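Local atomic coordinates of beta-galactosidase (Streptococcus pneumoniae, PDB entry 4CUA), a protein that hydrolyses terminal beta-galactosides and, through the calcium-containing carbohydrate-binding module described here, probably attaches to glycans. Residues D119-F122 / A126-K129. Residues are numbered along the deposited sequence; the frame is centred on the assembly and turned at random.
With EDO (1,2-ethanediol), chain H.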
loop_
_atom_site.group_PDB
_atom_site.type_symbol
_atom_site.label_atom_id
_atom_site.label_comp_id
_atom_site.label_asym_id
_atom_site.label_seq_id
_atom_site.Cartn_x
_atom_site.Cartn_y
_atom_site.Cartn_z
ATOM N N ASP A 119 -3.627 7.242 -17.047
ATOM C CA ASP A 119 -3.973 8.577 -16.581
ATOM C C ASP A 119 -4.839 8.452 -15.366
ATOM O O ASP A 119 -5.941 7.928 -15.421
ATOM C CB ASP A 119 -4.745 9.352 -17.640
ATOM C CG ASP A 119 -3.897 9.720 -18.818
ATOM O OD1 ASP A 119 -2.646 9.565 -18.826
ATOM O OD2 ASP A 119 -4.522 10.221 -19.750
ATOM N N HIS A 120 -4.308 8.918 -14.251
ATOM C CA HIS A 120 -5.038 8.806 -12.994
ATOM C C HIS A 120 -4.558 9.874 -12.039
ATOM O O HIS A 120 -3.378 10.114 -11.917
ATOM C CB HIS A 120 -4.814 7.399 -12.421
ATOM C CG HIS A 120 -5.790 7.049 -11.354
ATOM N ND1 HIS A 120 -5.629 7.467 -10.064
ATOM C CD2 HIS A 120 -6.964 6.383 -11.388
ATOM C CE1 HIS A 120 -6.636 7.036 -9.329
ATOM N NE2 HIS A 120 -7.477 6.406 -10.118
ATOM N N VAL A 121 -5.521 10.376 -11.245
ATOM C CA VAL A 121 -5.232 11.393 -10.215
ATOM C C VAL A 121 -4.144 10.979 -9.262
ATOM O O VAL A 121 -3.389 11.789 -8.716
ATOM C CB VAL A 121 -6.475 11.818 -9.446
ATOM C CG1 VAL A 121 -7.414 12.574 -10.379
ATOM C CG2 VAL A 121 -7.191 10.661 -8.748
ATOM N N PHE A 122 -4.015 9.685 -9.029
ATOM C CA PHE A 122 -2.992 9.250 -8.111
ATOM C C PHE A 122 -1.568 9.549 -8.570
ATOM O O PHE A 122 -0.680 9.598 -7.760
ATOM C CB PHE A 122 -3.068 7.740 -7.810
ATOM C CG PHE A 122 -4.262 7.308 -7.032
ATOM C CD1 PHE A 122 -5.058 8.182 -6.285
ATOM C CD2 PHE A 122 -4.592 5.955 -7.019
ATOM C CE1 PHE A 122 -6.168 7.735 -5.571
ATOM C CE2 PHE A 122 -5.679 5.501 -6.279
ATOM C CZ PHE A 122 -6.447 6.379 -5.556
ATOM N N ALA A 126 0.538 16.675 -6.650
ATOM C CA ALA A 126 -0.310 17.691 -5.996
ATOM C C ALA A 126 -1.517 17.115 -5.265
ATOM O O ALA A 126 -2.188 17.787 -4.470
ATOM C CB ALA A 126 -0.752 18.774 -6.971
ATOM N N ASN A 127 -1.842 15.851 -5.550
ATOM C CA ASN A 127 -3.001 15.245 -4.947
ATOM C C ASN A 127 -2.702 14.477 -3.650
ATOM O O ASN A 127 -3.651 13.881 -3.116
ATOM C CB ASN A 127 -3.664 14.320 -5.987
ATOM C CG ASN A 127 -4.354 15.086 -7.082
ATOM O OD1 ASN A 127 -4.821 16.205 -6.850
ATOM N ND2 ASN A 127 -4.474 14.496 -8.276
ATOM N N TRP A 128 -1.461 14.513 -3.213
ATOM C CA TRP A 128 -0.999 13.853 -2.021
ATOM C C TRP A 128 -0.334 14.814 -1.038
ATOM O O TRP A 128 0.373 15.745 -1.447
ATOM C CB TRP A 128 0.019 12.803 -2.367
ATOM C CG TRP A 128 -0.571 11.729 -3.246
ATOM C CD1 TRP A 128 -0.486 11.646 -4.583
ATOM C CD2 TRP A 128 -1.325 10.583 -2.818
ATOM N NE1 TRP A 128 -1.198 10.563 -5.066
ATOM C CE2 TRP A 128 -1.675 9.872 -3.973
ATOM C CE3 TRP A 128 -1.720 10.110 -1.591
ATOM C CZ2 TRP A 128 -2.462 8.705 -3.940
ATOM C CZ3 TRP A 128 -2.486 8.915 -1.538
ATOM C CH2 TRP A 128 -2.817 8.237 -2.720
ATOM N N LYS A 129 -0.558 14.562 0.257
ATOM C CA LYS A 129 0.262 15.190 1.267
ATOM C C LYS A 129 0.809 14.156 2.218
ATOM O O LYS A 129 0.151 13.069 2.392
ATOM C CB LYS A 129 -0.555 16.181 2.108
ATOM C CG LYS A 129 -1.005 17.422 1.326
ATOM C CD LYS A 129 -1.506 18.475 2.297
ATOM C CE LYS A 129 -1.989 19.673 1.503
ATOM N NZ LYS A 129 -2.618 20.655 2.419
HETATM C C1 EDO H . -10.268 10.168 -11.251
HETATM O O1 EDO H . -10.463 11.101 -12.327
HETATM C C2 EDO H . -9.250 9.117 -11.751
HETATM O O2 EDO H . -8.108 9.778 -12.257
#
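With CG placed anti to the carbonyl carbon in both N127 (chi1 -72°) and W128 (chi1 -62°), the amide and the indole reach back to the two successive carbonyls of V121 and F122. N127 ND2 donates to V121 O at 2.9 Å. The N-H points almost exactly at the acceptor (178°), and the oxygen lies in the amide plane, while the donor stands tilted from the carbonyl plane. N127 ND2 also lies 3.5 Å from V121 CB, so the valine side chain flanks the bond. One residue on, W128 NE1 donates to F122 O, also at 2.9 Å but more bent (151°), the carbonyl oxygen sitting at the indole edge slightly off the ring plane. Apolar contact accompanies this second bond: F122 CD1 meets W128 CZ2 at 3.5 Å, and the phenyl and the six-membered ring of the indole have centroids 5.5 Å apart and planes at 52°, neither stacked nor edge-to-face. Within 119-122, H120 ND1 accepts a hydrogen bond from F122 N at 2.9 Å, and H120 CE1 lies over the centre of the F122 ring. A 1,2-ethanediol, probably from the crystallisation liquor, takes the V121 N-H through O2, 2.8 Å from V121 N. Beyond the pair, F122 stacks on F21, and R159 forms a cation-pi contact with W128 and a weak hydrogen bond to F122 O. Backbone bonds of N127 to V101 and K129 to Y99 tie 126-129 to strand 94-100 and its end in this galactose-binding-like beta fold. Two side-chain N-H donors thus satisfy consecutive main-chain carbonyls, joining the 3-10 turn at 121-122 to N127 and to W128, the first residue of strand 128-130; the nearby R159 charge would probably further polarise the F122 carbonyl.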